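Local coordinates for protein guanidinopropionase (Pseudomonas aeruginosa, PDB 3NIQ) that catalyses the hydrolysis of 3-guanidinopropanoate to beta-alanine and urea, using two manganese ions in each subunit of a homohexamer of the arginase family, at residues L275-A280 with L307-E312; K70-S75 with M302-L307; A34-L39 with D81-G86; F108-H113 with F133-R138. All blocks are in the same frame, centred on the assembly; numbering follows the deposited sequence.

Interaction 1: residues L275-A280 with L307-E312; sequences LDLVGA and LCLLAE
Leu277, on strand 277-283, projects toward the helix that carries Leu309 and Leu310, and its side chain can be read atom by atom. The CB of Leu277 lies 3.9 Å from Leu310 CD2. With CG anti to the carbonyl carbon (chi1 -68°), Leu277 CD1 is carried to the helix, 3.6 Å from Leu309 CB and 4.1 Å from Leu309 CD1. The two leucines meet at a slant, so one methyl of Leu277 serves both the root and one branch of Leu309.

Leu310 fills the other half of the contact with its two methyls divided between partners. Leu310 CD2 lies against the strand backbone, 3.7 Å from Gly279 N and 3.8 Å from Leu277 O, while Leu310 CD1 reaches Ala280 CB at 4.1 Å. The contact is buried and held by van der Waals packing alone, an example of branched side chains fitting both the relief of a strand and its peptide surface. Nearby polar ties are made by other groups, including Leu277 N with Ser313 OG and Leu275 O with Arg316 NH2.

Over residues 277-280 and 307-312 the strand and helix run roughly antiparallel, at 147°, their axes approaching to 8.1 Å. Strand 277-283 lies between strands 118-123 and 235-240; Leu310 also packs on Leu120 of the former and Leu277 on Val237 of the latter, so helix 294-317 packs over the middle strands of the sheet.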
loop_
_atom_site.group_PDB
_atom_site.type_symbol
_atom_site.label_atom_id
_atom_site.label_comp_id
_atom_site.label_asym_id
_atom_site.label_seq_id
_atom_site.Cartn_x
_atom_site.Cartn_y
_atom_site.Cartn_z
ATOM N N LEU A 275 -20.942 -23.379 26.494
ATOM C CA LEU A 275 -20.106 -24.559 26.431
ATOM C C LEU A 275 -19.026 -24.511 27.502
ATOM O O LEU A 275 -18.703 -23.443 28.031
ATOM C CB LEU A 275 -19.457 -24.675 25.039
ATOM C CG LEU A 275 -20.452 -24.937 23.895
ATOM C CD1 LEU A 275 -19.766 -24.922 22.551
ATOM C CD2 LEU A 275 -21.190 -26.237 24.063
ATOM N N ASP A 276 -18.466 -25.670 27.821
ATOM C CA ASP A 276 -17.333 -25.709 28.728
ATOM C C ASP A 276 -16.018 -25.417 27.974
ATOM O O ASP A 276 -15.310 -26.329 27.527
ATOM C CB ASP A 276 -17.273 -27.036 29.494
ATOM C CG ASP A 276 -16.090 -27.093 30.453
ATOM O OD1 ASP A 276 -15.706 -26.027 30.964
ATOM O OD2 ASP A 276 -15.534 -28.189 30.677
ATOM N N LEU A 277 -15.714 -24.132 27.844
ATOM C CA LEU A 277 -14.587 -23.664 27.030
ATOM C C LEU A 277 -13.362 -23.534 27.902
ATOM O O LEU A 277 -13.378 -22.791 28.884
ATOM C CB LEU A 277 -14.915 -22.311 26.369
ATOM C CG LEU A 277 -15.994 -22.265 25.277
ATOM C CD1 LEU A 277 -16.090 -20.889 24.622
ATOM C CD2 LEU A 277 -15.745 -23.316 24.198
ATOM N N VAL A 278 -12.307 -24.259 27.550
ATOM C CA VAL A 278 -11.117 -24.336 28.397
ATOM C C VAL A 278 -9.915 -23.596 27.797
ATOM O O VAL A 278 -8.865 -23.507 28.406
ATOM C CB VAL A 278 -10.718 -25.795 28.693
ATOM C CG1 VAL A 278 -11.929 -26.570 29.211
ATOM C CG2 VAL A 278 -10.128 -26.466 27.459
ATOM N N GLY A 279 -10.103 -23.042 26.610
ATOM C CA GLY A 279 -9.093 -22.185 26.005
ATOM C C GLY A 279 -9.516 -21.858 24.591
ATOM O O GLY A 279 -10.461 -22.446 24.070
ATOM N N ALA A 280 -8.821 -20.909 23.970
ATOM C CA ALA A 280 -9.116 -20.576 22.592
ATOM C C ALA A 280 -7.929 -19.872 21.995
ATOM O O ALA A 280 -7.078 -19.366 22.725
ATOM C CB ALA A 280 -10.386 -19.698 22.500
ATOM N N LEU A 307 -13.043 -14.014 24.331
ATOM C CA LEU A 307 -12.771 -13.636 25.710
ATOM C C LEU A 307 -14.062 -13.630 26.525
ATOM O O LEU A 307 -14.100 -14.095 27.660
ATOM C CB LEU A 307 -12.104 -12.252 25.782
ATOM C CG LEU A 307 -12.046 -11.554 27.147
ATOM C CD1 LEU A 307 -11.327 -12.417 28.194
ATOM C CD2 LEU A 307 -11.351 -10.197 27.043
ATOM N N CYS A 308 -15.116 -13.089 25.942
ATOM C CA CYS A 308 -16.380 -12.992 26.652
ATOM C C CYS A 308 -16.863 -14.374 27.059
ATOM O O CYS A 308 -17.379 -14.554 28.160
ATOM C CB CYS A 308 -17.428 -12.266 25.809
ATOM S SG CYS A 308 -17.045 -10.491 25.624
ATOM N N LEU A 309 -16.685 -15.349 26.178
ATOM C CA LEU A 309 -17.129 -16.711 26.469
ATOM C C LEU A 309 -16.223 -17.423 27.455
ATOM O O LEU A 309 -16.704 -18.145 28.329
ATOM C CB LEU A 309 -17.267 -17.524 25.187
ATOM C CG LEU A 309 -18.156 -16.933 24.098
ATOM C CD1 LEU A 309 -18.296 -17.923 22.953
ATOM C CD2 LEU A 309 -19.534 -16.547 24.665
ATOM N N LEU A 310 -14.918 -17.209 27.339
ATOM C CA LEU A 310 -14.000 -17.793 28.307
ATOM C C LEU A 310 -14.185 -17.185 29.698
ATOM O O LEU A 310 -14.064 -17.884 30.701
ATOM C CB LEU A 310 -12.543 -17.610 27.876
ATOM C CG LEU A 310 -12.106 -18.340 26.607
ATOM C CD1 LEU A 310 -10.747 -17.794 26.157
ATOM C CD2 LEU A 310 -11.995 -19.852 26.901
ATOM N N ALA A 311 -14.433 -15.883 29.758
ATOM C CA ALA A 311 -14.740 -15.245 31.037
ATOM C C ALA A 311 -15.885 -15.984 31.739
ATOM O O ALA A 311 -15.783 -16.274 32.930
ATOM C CB ALA A 311 -15.090 -13.771 30.843
ATOM N N GLU A 312 -16.961 -16.283 31.012
ATOM C CA GLU A 312 -18.100 -16.998 31.599
ATOM C C GLU A 312 -17.706 -18.393 32.094
ATOM O O GLU A 312 -18.119 -18.801 33.170
ATOM C CB GLU A 312 -19.276 -17.096 30.630
ATOM C CG GLU A 312 -20.012 -15.778 30.407
ATOM C CD GLU A 312 -21.427 -15.966 29.894
ATOM O OE1 GLU A 312 -22.312 -15.214 30.342
ATOM O OE2 GLU A 312 -21.662 -16.835 29.019
#

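Interaction 2: residues K70-S75 with M302-L307; sequences KVHHVS and MMFELL
Glu305 OE1 is held by two nitrogens, His72 NE2 and, in a salt bridge, Arg270 NE. His72 NE2 donates to Glu305 OE1 over 2.7 Å in a nearly straight bond (166°). The oxygen lies in the plane of the imidazole, yet the donor approaches from above the carboxylate plane, and the two flat groups stand almost perpendicular, 84° apart. Glu305 OE2 has its own partner in Gln266 NE2, so both carboxylate oxygens are held.

The far side of the imidazole is fixed as well: His72 ND1 accepts from Val74 N at 3.2 Å and, weakly, from Ser75 N. Donor at one nitrogen and acceptor at the other, the ring is locked in rotation, and the pattern is consistent with a neutral histidine. The ring of Phe304, thrown away from its backbone N by a chi1 of -175°, reaches the loop edge-on, with Phe304 CZ 4.1 Å from both Val71 C and His72 N.

Beyond the helix contact, His73 NE2 bonds to Glu212 of a second subunit. A His-carboxylate hydrogen bond, reinforced by an arginine, here fastens the loop after helix 57-64 to helix 294-317 beside an interface of the hexamer.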
loop_
_atom_site.group_PDB
_atom_site.type_symbol
_atom_site.label_atom_id
_atom_site.label_comp_id
_atom_site.label_asym_id
_atom_site.label_seq_id
_atom_site.Cartn_x
_atom_site.Cartn_y
_atom_site.Cartn_z
ATOM N N LYS A 70 -15.403 -2.290 26.585
ATOM C CA LYS A 70 -15.487 -3.111 27.789
ATOM C C LYS A 70 -16.621 -4.128 27.805
ATOM O O LYS A 70 -16.575 -5.102 28.561
ATOM C CB LYS A 70 -15.576 -2.219 29.030
ATOM C CG LYS A 70 -14.294 -1.428 29.316
ATOM C CD LYS A 70 -14.280 -0.790 30.714
ATOM C CE LYS A 70 -15.338 0.291 30.886
ATOM N NZ LYS A 70 -14.938 1.241 31.983
ATOM N N VAL A 71 -17.645 -3.911 26.993
ATOM C CA VAL A 71 -18.850 -4.727 27.105
ATOM C C VAL A 71 -19.357 -5.208 25.749
ATOM O O VAL A 71 -19.444 -4.432 24.795
ATOM C CB VAL A 71 -19.978 -3.973 27.872
ATOM C CG1 VAL A 71 -21.256 -4.805 27.930
ATOM C CG2 VAL A 71 -19.514 -3.600 29.287
ATOM N N HIS A 72 -19.702 -6.493 25.685
ATOM C CA HIS A 72 -20.254 -7.067 24.479
ATOM C C HIS A 72 -21.680 -6.568 24.240
ATOM O O HIS A 72 -22.502 -6.598 25.156
ATOM C CB HIS A 72 -20.220 -8.597 24.567
ATOM C CG HIS A 72 -20.340 -9.260 23.239
ATOM N ND1 HIS A 72 -21.506 -9.236 22.505
ATOM C CD2 HIS A 72 -19.431 -9.930 22.493
ATOM C CE1 HIS A 72 -21.315 -9.882 21.368
ATOM N NE2 HIS A 72 -20.061 -10.304 21.331
ATOM N N HIS A 73 -21.992 -6.123 23.018
ATOM C CA HIS A 73 -23.247 -5.371 22.808
ATOM C C HIS A 73 -24.451 -6.292 22.663
ATOM O O HIS A 73 -25.590 -5.854 22.794
ATOM C CB HIS A 73 -23.161 -4.346 21.647
ATOM C CG HIS A 73 -23.375 -4.932 20.281
ATOM N ND1 HIS A 73 -22.393 -5.624 19.603
ATOM C CD2 HIS A 73 -24.452 -4.909 19.458
ATOM C CE1 HIS A 73 -22.858 -6.018 18.432
ATOM N NE2 HIS A 73 -24.106 -5.598 18.316
ATOM N N VAL A 74 -24.204 -7.569 22.396
ATOM C CA VAL A 74 -25.307 -8.507 22.272
ATOM C C VAL A 74 -25.495 -9.233 23.598
ATOM O O VAL A 74 -26.562 -9.174 24.197
ATOM C CB VAL A 74 -25.054 -9.515 21.134
ATOM C CG1 VAL A 74 -26.242 -10.479 20.972
ATOM C CG2 VAL A 74 -24.728 -8.761 19.824
ATOM N N SER A 75 -24.448 -9.911 24.049
ATOM C CA SER A 75 -24.530 -10.734 25.245
ATOM C C SER A 75 -24.495 -9.890 26.527
ATOM O O SER A 75 -24.965 -10.317 27.574
ATOM C CB SER A 75 -23.399 -11.758 25.231
ATOM O OG SER A 75 -22.141 -11.133 25.419
ATOM N N MET A 302 -12.293 -10.972 17.099
ATOM C CA MET A 302 -12.598 -12.373 17.423
ATOM C C MET A 302 -12.004 -12.754 18.796
ATOM O O MET A 302 -12.630 -13.471 19.582
ATOM C CB MET A 302 -12.102 -13.297 16.313
ATOM C CG MET A 302 -12.725 -12.998 14.941
ATOM S SD MET A 302 -14.538 -13.023 14.978
ATOM C CE MET A 302 -14.865 -14.604 15.766
ATOM N N MET A 303 -10.833 -12.215 19.107
ATOM C CA MET A 303 -10.227 -12.429 20.414
ATOM C C MET A 303 -11.192 -11.950 21.506
ATOM O O MET A 303 -11.468 -12.675 22.473
ATOM C CB MET A 303 -8.911 -11.652 20.513
ATOM C CG MET A 303 -8.117 -11.939 21.805
ATOM S SD MET A 303 -6.548 -11.083 21.854
ATOM C CE MET A 303 -5.708 -12.041 23.124
ATOM N N PHE A 304 -11.711 -10.732 21.341
ATOM C CA PHE A 304 -12.712 -10.222 22.280
ATOM C C PHE A 304 -13.976 -11.090 22.329
ATOM O O PHE A 304 -14.497 -11.357 23.415
ATOM C CB PHE A 304 -13.082 -8.774 21.965
ATOM C CG PHE A 304 -14.027 -8.173 22.971
ATOM C CD1 PHE A 304 -13.571 -7.776 24.221
ATOM C CD2 PHE A 304 -15.375 -8.027 22.680
ATOM C CE1 PHE A 304 -14.434 -7.249 25.168
ATOM C CE2 PHE A 304 -16.258 -7.475 23.647
ATOM C CZ PHE A 304 -15.776 -7.090 24.863
ATOM N N GLU A 305 -14.489 -11.513 21.169
ATOM C CA GLU A 305 -15.694 -12.358 21.151
ATOM C C GLU A 305 -15.441 -13.613 22.007
ATOM O O GLU A 305 -16.284 -14.008 22.805
ATOM C CB GLU A 305 -16.071 -12.800 19.735
ATOM C CG GLU A 305 -16.348 -11.680 18.734
ATOM C CD GLU A 305 -17.738 -11.100 18.887
ATOM O OE1 GLU A 305 -18.594 -11.748 19.534
ATOM O OE2 GLU A 305 -17.964 -9.989 18.367
ATOM N N LEU A 306 -14.273 -14.219 21.815
ATOM C CA LEU A 306 -13.870 -15.435 22.534
ATOM C C LEU A 306 -13.612 -15.184 24.016
ATOM O O LEU A 306 -13.923 -16.040 24.857
ATOM C CB LEU A 306 -12.612 -16.030 21.904
ATOM C CG LEU A 306 -12.789 -16.662 20.534
ATOM C CD1 LEU A 306 -11.411 -16.881 19.896
ATOM C CD2 LEU A 306 -13.582 -17.960 20.608
ATOM N N LEU A 307 -13.043 -14.014 24.331
ATOM C CA LEU A 307 -12.771 -13.636 25.710
ATOM C C LEU A 307 -14.062 -13.630 26.525
ATOM O O LEU A 307 -14.100 -14.095 27.660
ATOM C CB LEU A 307 -12.104 -12.252 25.782
ATOM C CG LEU A 307 -12.046 -11.554 27.147
ATOM C CD1 LEU A 307 -11.327 -12.417 28.194
ATOM C CD2 LEU A 307 -11.351 -10.197 27.043
#

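Interaction 3: residues A34-L39 with D81-G86; sequences ALQVGL and DLVRVG
Gln36 and Arg84 each reach across to the backbone of the facing segment, in different ways. The extended Gln36 lies obliquely over Val83, and its OE1 accepts from Arg84 N at 2.9 Å, with the donor well tilted from the amide carbonyl plane; Gln36 NE2 is linked through a water to Leu82 O. Arg84, bent at chi3 (52°), turns its guanidinium edge back to Ala34 O, which lies in the guanidinium plane and takes two bonds side-on, from NE at 2.7 Å and NH2 at 2.9 Å. Arg84 O in turn is shared by Gln36 N and Val37 N, which, with the near-helical backbone of Gln36, is consistent with a classic-type beta bulge.

The leucines end on opposite faces of the sheet. Leu35 lays both methyls against the bare backbone of Gly86, Leu35 CD2 being 3.5 Å from Gly86 N. Leu39 slants across Val85 instead, with Leu39 CD2 3.8 Å from Val85 CG1, and Val37 CG2 touches Val83 CG2 at 4.0 Å. Val37, Leu39 and Val85 share the face covered by helix 294-317, through Leu307 and Met303.

Between the side chains the backbones pair in parallel, Val37 with Val85 and Gly38 with Gly86. Leu39 N donates to Gly86 O at 2.9 Å, whereas the bond from Gly86 N to Val37 O is weak. Strand 85-90 is thereby the outermost within this chain, beside 37-42, in the eight-stranded parallel sheet of order 2-1-3-8-7-4-5-6 that defines the arginase fold.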
loop_
_atom_site.group_PDB
_atom_site.type_symbol
_atom_site.label_atom_id
_atom_site.label_comp_id
_atom_site.label_asym_id
_atom_site.label_seq_id
_atom_site.Cartn_x
_atom_site.Cartn_y
_atom_site.Cartn_z
ATOM N N ALA A 34 -1.890 -14.828 38.850
ATOM C CA ALA A 34 -2.561 -13.547 39.075
ATOM C C ALA A 34 -3.858 -13.414 38.255
ATOM O O ALA A 34 -4.649 -12.510 38.504
ATOM C CB ALA A 34 -1.605 -12.390 38.776
ATOM N N LEU A 35 -4.088 -14.328 37.302
ATOM C CA LEU A 35 -5.191 -14.194 36.329
ATOM C C LEU A 35 -6.083 -15.429 36.212
ATOM O O LEU A 35 -5.638 -16.542 36.465
ATOM C CB LEU A 35 -4.616 -13.892 34.930
ATOM C CG LEU A 35 -3.731 -12.657 34.829
ATOM C CD1 LEU A 35 -3.026 -12.600 33.476
ATOM C CD2 LEU A 35 -4.570 -11.425 35.089
ATOM N N GLN A 36 -7.331 -15.224 35.786
ATOM C CA GLN A 36 -8.243 -16.328 35.496
ATOM C C GLN A 36 -8.292 -16.630 34.003
ATOM O O GLN A 36 -8.501 -17.782 33.597
ATOM C CB GLN A 36 -9.649 -16.037 36.026
ATOM C CG GLN A 36 -9.728 -15.995 37.562
ATOM C CD GLN A 36 -11.064 -15.463 38.006
ATOM O OE1 GLN A 36 -11.257 -14.262 38.077
ATOM N NE2 GLN A 36 -12.016 -16.352 38.233
ATOM N N VAL A 37 -8.089 -15.588 33.194
ATOM C CA VAL A 37 -7.937 -15.741 31.741
ATOM C C VAL A 37 -6.674 -14.964 31.345
ATOM O O VAL A 37 -6.579 -13.752 31.577
ATOM C CB VAL A 37 -9.179 -15.221 30.969
ATOM C CG1 VAL A 37 -8.958 -15.248 29.443
ATOM C CG2 VAL A 37 -10.430 -16.011 31.344
ATOM N N GLY A 38 -5.714 -15.664 30.750
ATOM C CA GLY A 38 -4.461 -15.050 30.282
ATOM C C GLY A 38 -4.455 -14.814 28.789
ATOM O O GLY A 38 -4.746 -15.730 28.018
ATOM N N LEU A 39 -4.139 -13.587 28.384
ATOM C CA LEU A 39 -4.046 -13.222 26.978
ATOM C C LEU A 39 -2.601 -13.322 26.568
ATOM O O LEU A 39 -1.739 -12.636 27.109
ATOM C CB LEU A 39 -4.595 -11.811 26.702
ATOM C CG LEU A 39 -5.937 -11.441 27.346
ATOM C CD1 LEU A 39 -6.415 -10.048 26.866
ATOM C CD2 LEU A 39 -7.025 -12.495 27.117
ATOM N N ASP A 81 -15.081 -7.483 34.432
ATOM C CA ASP A 81 -15.822 -7.482 35.705
ATOM C C ASP A 81 -16.079 -8.903 36.166
ATOM O O ASP A 81 -15.939 -9.197 37.354
ATOM C CB ASP A 81 -17.153 -6.717 35.613
ATOM C CG ASP A 81 -16.959 -5.213 35.446
ATOM O OD1 ASP A 81 -15.928 -4.680 35.892
ATOM O OD2 ASP A 81 -17.846 -4.565 34.864
ATOM N N LEU A 82 -16.406 -9.785 35.220
ATOM C CA LEU A 82 -16.650 -11.192 35.531
ATOM C C LEU A 82 -15.447 -11.888 36.149
ATOM O O LEU A 82 -15.587 -12.574 37.154
ATOM C CB LEU A 82 -17.098 -11.978 34.294
ATOM C CG LEU A 82 -18.559 -11.929 33.923
ATOM C CD1 LEU A 82 -18.825 -13.012 32.871
ATOM C CD2 LEU A 82 -19.417 -12.154 35.190
ATOM N N VAL A 83 -14.270 -11.720 35.548
ATOM C CA VAL A 83 -13.066 -12.445 35.999
ATOM C C VAL A 83 -11.823 -11.589 35.819
ATOM O O VAL A 83 -11.895 -10.493 35.246
ATOM C CB VAL A 83 -12.867 -13.786 35.220
ATOM C CG1 VAL A 83 -14.132 -14.632 35.268
ATOM C CG2 VAL A 83 -12.460 -13.517 33.764
ATOM N N ARG A 84 -10.689 -12.079 36.314
ATOM C CA ARG A 84 -9.423 -11.384 36.156
ATOM C C ARG A 84 -8.751 -11.736 34.824
ATOM O O ARG A 84 -8.392 -12.902 34.576
ATOM C CB ARG A 84 -8.494 -11.710 37.319
ATOM C CG ARG A 84 -9.075 -11.337 38.701
ATOM C CD ARG A 84 -8.160 -11.828 39.825
ATOM N NE ARG A 84 -6.790 -11.371 39.588
ATOM C CZ ARG A 84 -6.286 -10.210 40.009
ATOM N NH1 ARG A 84 -7.035 -9.372 40.727
ATOM N NH2 ARG A 84 -5.018 -9.900 39.730
ATOM N N VAL A 85 -8.583 -10.712 33.989
ATOM C CA VAL A 85 -7.991 -10.832 32.650
ATOM C C VAL A 85 -6.738 -9.970 32.577
ATOM O O VAL A 85 -6.689 -8.855 33.125
ATOM C CB VAL A 85 -8.986 -10.388 31.541
ATOM C CG1 VAL A 85 -8.484 -10.816 30.142
ATOM C CG2 VAL A 85 -10.363 -10.994 31.786
ATOM N N GLY A 86 -5.713 -10.480 31.906
ATOM C CA GLY A 86 -4.471 -9.730 31.777
ATOM C C GLY A 86 -3.659 -10.119 30.565
ATOM O O GLY A 86 -3.892 -11.175 29.968
HETATM O O HOH W 1 -14.820 -15.119 38.772
#

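Interaction 4: residues F108-H113 with F133-R138; sequences FYRQVH and FRALGR
Ala135 supplies the apolar heart of this helix pair, its methyl pressed against the backbone of the facing turn: Ala135 CB is 3.5 Å from Tyr109 CB and 3.4 Å from Arg110 N. So small a side chain permits a very close approach, with the CA atoms of Arg110 and Ala135 only 4.8 Å apart. Tyr109 begins in this contact but leads away from it, and its hydroxyl bonds to Ser121 OG.

A ring against the end of the facing helix makes the second kind of interaction. His113, with CG anti to the backbone N (chi1 -176°), spreads its imidazole over that end. One ring face lies above Leu136 CA, Leu136 CD2 comes within 3.8 Å of His113 ND1, and Ala135 O approaches the ring at a slant.

At the surface two guanidinium groups stack. Those of Arg110 and Arg138 lie nearly flat on each other, centres 4.1 Å apart and planes 21° apart, although the two side chains cross at about a right angle. Arg138 CD sits over the centre of the Arg110 guanidinium, 3.6 Å from Arg110 CZ. The nitrogens Arg110 NH1 and Arg138 NH1 are both donors and do not bond; Glu106, in a salt bridge with Arg110 NH2, probably offsets part of the like charge. Both arginines touch a crystal neighbour, so the lattice may influence the stack.

Such close lateral packing, with alanine at the crossing and arginines at the surface, joins helices 98-114 and 129-136, which flank strand 118-123 in sequence and together cover one face of the sheet in the three-layer alpha/beta/alpha arginase fold.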
loop_
_atom_site.group_PDB
_atom_site.type_symbol
_atom_site.label_atom_id
_atom_site.label_comp_id
_atom_site.label_asym_id
_atom_site.label_seq_id
_atom_site.Cartn_x
_atom_site.Cartn_y
_atom_site.Cartn_z
ATOM N N PHE A 108 5.912 -23.125 28.721
ATOM C CA PHE A 108 5.155 -21.960 29.127
ATOM C C PHE A 108 3.693 -22.308 29.419
ATOM O O PHE A 108 3.143 -21.942 30.467
ATOM C CB PHE A 108 5.249 -20.901 28.020
ATOM C CG PHE A 108 4.593 -19.592 28.368
ATOM C CD1 PHE A 108 5.245 -18.668 29.182
ATOM C CD2 PHE A 108 3.342 -19.275 27.859
ATOM C CE1 PHE A 108 4.639 -17.428 29.505
ATOM C CE2 PHE A 108 2.719 -18.057 28.176
ATOM C CZ PHE A 108 3.374 -17.130 29.008
ATOM N N TYR A 109 3.050 -23.013 28.492
ATOM C CA TYR A 109 1.642 -23.328 28.667
ATOM C C TYR A 109 1.381 -24.311 29.804
ATOM O O TYR A 109 0.314 -24.285 30.391
ATOM C CB TYR A 109 0.998 -23.805 27.348
ATOM C CG TYR A 109 0.625 -22.619 26.478
ATOM C CD1 TYR A 109 -0.670 -22.077 26.517
ATOM C CD2 TYR A 109 1.571 -22.001 25.672
ATOM C CE1 TYR A 109 -1.009 -20.954 25.749
ATOM C CE2 TYR A 109 1.235 -20.854 24.892
ATOM C CZ TYR A 109 -0.050 -20.362 24.929
ATOM O OH TYR A 109 -0.404 -19.255 24.193
ATOM N N ARG A 110 2.337 -25.189 30.093
ATOM C CA ARG A 110 2.228 -26.059 31.294
ATOM C C ARG A 110 2.125 -25.225 32.578
ATOM O O ARG A 110 1.394 -25.578 33.501
ATOM C CB ARG A 110 3.425 -27.000 31.403
ATOM C CG ARG A 110 3.424 -28.134 30.370
ATOM C CD ARG A 110 4.218 -29.322 30.858
ATOM N NE ARG A 110 4.315 -30.403 29.866
ATOM C CZ ARG A 110 4.842 -31.597 30.138
ATOM N NH1 ARG A 110 5.291 -31.858 31.370
ATOM N NH2 ARG A 110 4.919 -32.532 29.192
ATOM N N GLN A 111 2.864 -24.118 32.624
ATOM C CA GLN A 111 2.840 -23.216 33.779
ATOM C C GLN A 111 1.513 -22.494 33.858
ATOM O O GLN A 111 0.926 -22.357 34.937
ATOM C CB GLN A 111 3.936 -22.156 33.645
ATOM C CG GLN A 111 5.333 -22.629 34.016
ATOM C CD GLN A 111 6.404 -21.637 33.574
ATOM O OE1 GLN A 111 6.209 -20.873 32.624
ATOM N NE2 GLN A 111 7.541 -21.652 34.255
ATOM N N VAL A 112 1.058 -21.987 32.714
ATOM C CA VAL A 112 -0.226 -21.316 32.645
ATOM C C VAL A 112 -1.303 -22.306 33.141
ATOM O O VAL A 112 -2.101 -21.976 34.004
ATOM C CB VAL A 112 -0.529 -20.831 31.192
ATOM C CG1 VAL A 112 -1.970 -20.339 31.065
ATOM C CG2 VAL A 112 0.461 -19.759 30.773
ATOM N N HIS A 113 -1.287 -23.528 32.601
ATOM C CA HIS A 113 -2.281 -24.534 32.940
ATOM C C HIS A 113 -2.198 -24.914 34.445
ATOM O O HIS A 113 -3.212 -25.023 35.134
ATOM C CB HIS A 113 -2.083 -25.776 32.076
ATOM C CG HIS A 113 -3.128 -26.824 32.282
ATOM N ND1 HIS A 113 -4.466 -26.588 32.047
ATOM C CD2 HIS A 113 -3.041 -28.113 32.692
ATOM C CE1 HIS A 113 -5.158 -27.687 32.307
ATOM N NE2 HIS A 113 -4.320 -28.623 32.705
ATOM N N PHE A 133 -1.948 -27.612 23.157
ATOM C CA PHE A 133 -2.705 -28.834 23.440
ATOM C C PHE A 133 -1.867 -29.836 24.249
ATOM O O PHE A 133 -2.402 -30.559 25.091
ATOM C CB PHE A 133 -3.198 -29.494 22.144
ATOM C CG PHE A 133 -4.450 -28.881 21.569
ATOM C CD1 PHE A 133 -4.877 -27.621 21.957
ATOM C CD2 PHE A 133 -5.206 -29.580 20.624
ATOM C CE1 PHE A 133 -6.027 -27.064 21.438
ATOM C CE2 PHE A 133 -6.374 -29.024 20.081
ATOM C CZ PHE A 133 -6.785 -27.760 20.490
ATOM N N ARG A 134 -0.562 -29.868 24.002
ATOM C CA ARG A 134 0.343 -30.700 24.798
ATOM C C ARG A 134 0.275 -30.342 26.273
ATOM O O ARG A 134 0.316 -31.234 27.128
ATOM C CB ARG A 134 1.775 -30.626 24.274
ATOM C CG ARG A 134 1.984 -31.537 23.055
ATOM C CD ARG A 134 3.348 -31.326 22.415
ATOM N NE ARG A 134 3.546 -32.202 21.267
ATOM C CZ ARG A 134 4.681 -32.272 20.570
ATOM N NH1 ARG A 134 5.707 -31.484 20.873
ATOM N NH2 ARG A 134 4.778 -33.105 19.548
ATOM N N ALA A 135 0.117 -29.058 26.579
ATOM C CA ALA A 135 -0.083 -28.644 27.971
ATOM C C ALA A 135 -1.492 -28.884 28.476
ATOM O O ALA A 135 -1.675 -29.447 29.566
ATOM C CB ALA A 135 0.298 -27.162 28.182
ATOM N N LEU A 136 -2.489 -28.448 27.704
ATOM C CA LEU A 136 -3.880 -28.430 28.181
ATOM C C LEU A 136 -4.559 -29.778 28.105
ATOM O O LEU A 136 -5.578 -29.982 28.759
ATOM C CB LEU A 136 -4.758 -27.412 27.411
ATOM C CG LEU A 136 -4.377 -25.933 27.293
ATOM C CD1 LEU A 136 -5.582 -25.046 26.886
ATOM C CD2 LEU A 136 -3.720 -25.417 28.542
ATOM N N GLY A 137 -4.050 -30.660 27.247
ATOM C CA GLY A 137 -4.695 -31.963 27.028
ATOM C C GLY A 137 -3.900 -33.097 27.663
ATOM O O GLY A 137 -4.140 -34.260 27.375
ATOM N N ARG A 138 -2.959 -32.738 28.532
ATOM C CA ARG A 138 -1.991 -33.681 29.099
ATOM C C ARG A 138 -2.648 -34.707 30.044
ATOM O O ARG A 138 -2.307 -35.890 29.998
ATOM C CB ARG A 138 -0.836 -32.929 29.793
ATOM C CG ARG A 138 0.311 -33.836 30.292
ATOM C CD ARG A 138 1.550 -33.049 30.720
ATOM N NE ARG A 138 1.329 -32.158 31.867
ATOM C CZ ARG A 138 1.993 -32.221 33.028
ATOM N NH1 ARG A 138 2.939 -33.140 33.235
ATOM N NH2 ARG A 138 1.718 -31.345 33.994
#

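How the interactions relate
Three of the contacts meet at helix 294-317. Interactions 1 and 2 use successive turns of it and share Leu307, which touches neither partner segment but packs its CD1 on Val37 and Val85 of interaction 3. Interaction 4 belongs to the other face of the sheet, yet Leu136 CD1 lies against Val278 O of interaction 1. Chemistry follows place. Interaction 1, helix on central strand, is buried and relies on packing alone; interaction 3, at the sheet margin, adds backbone pairing and arginine and glutamine side chains. Interaction 2 holds an irregular loop by buried polar bonds beside another subunit, while interaction 4 grades from an alanine interior to stacked surface arginines.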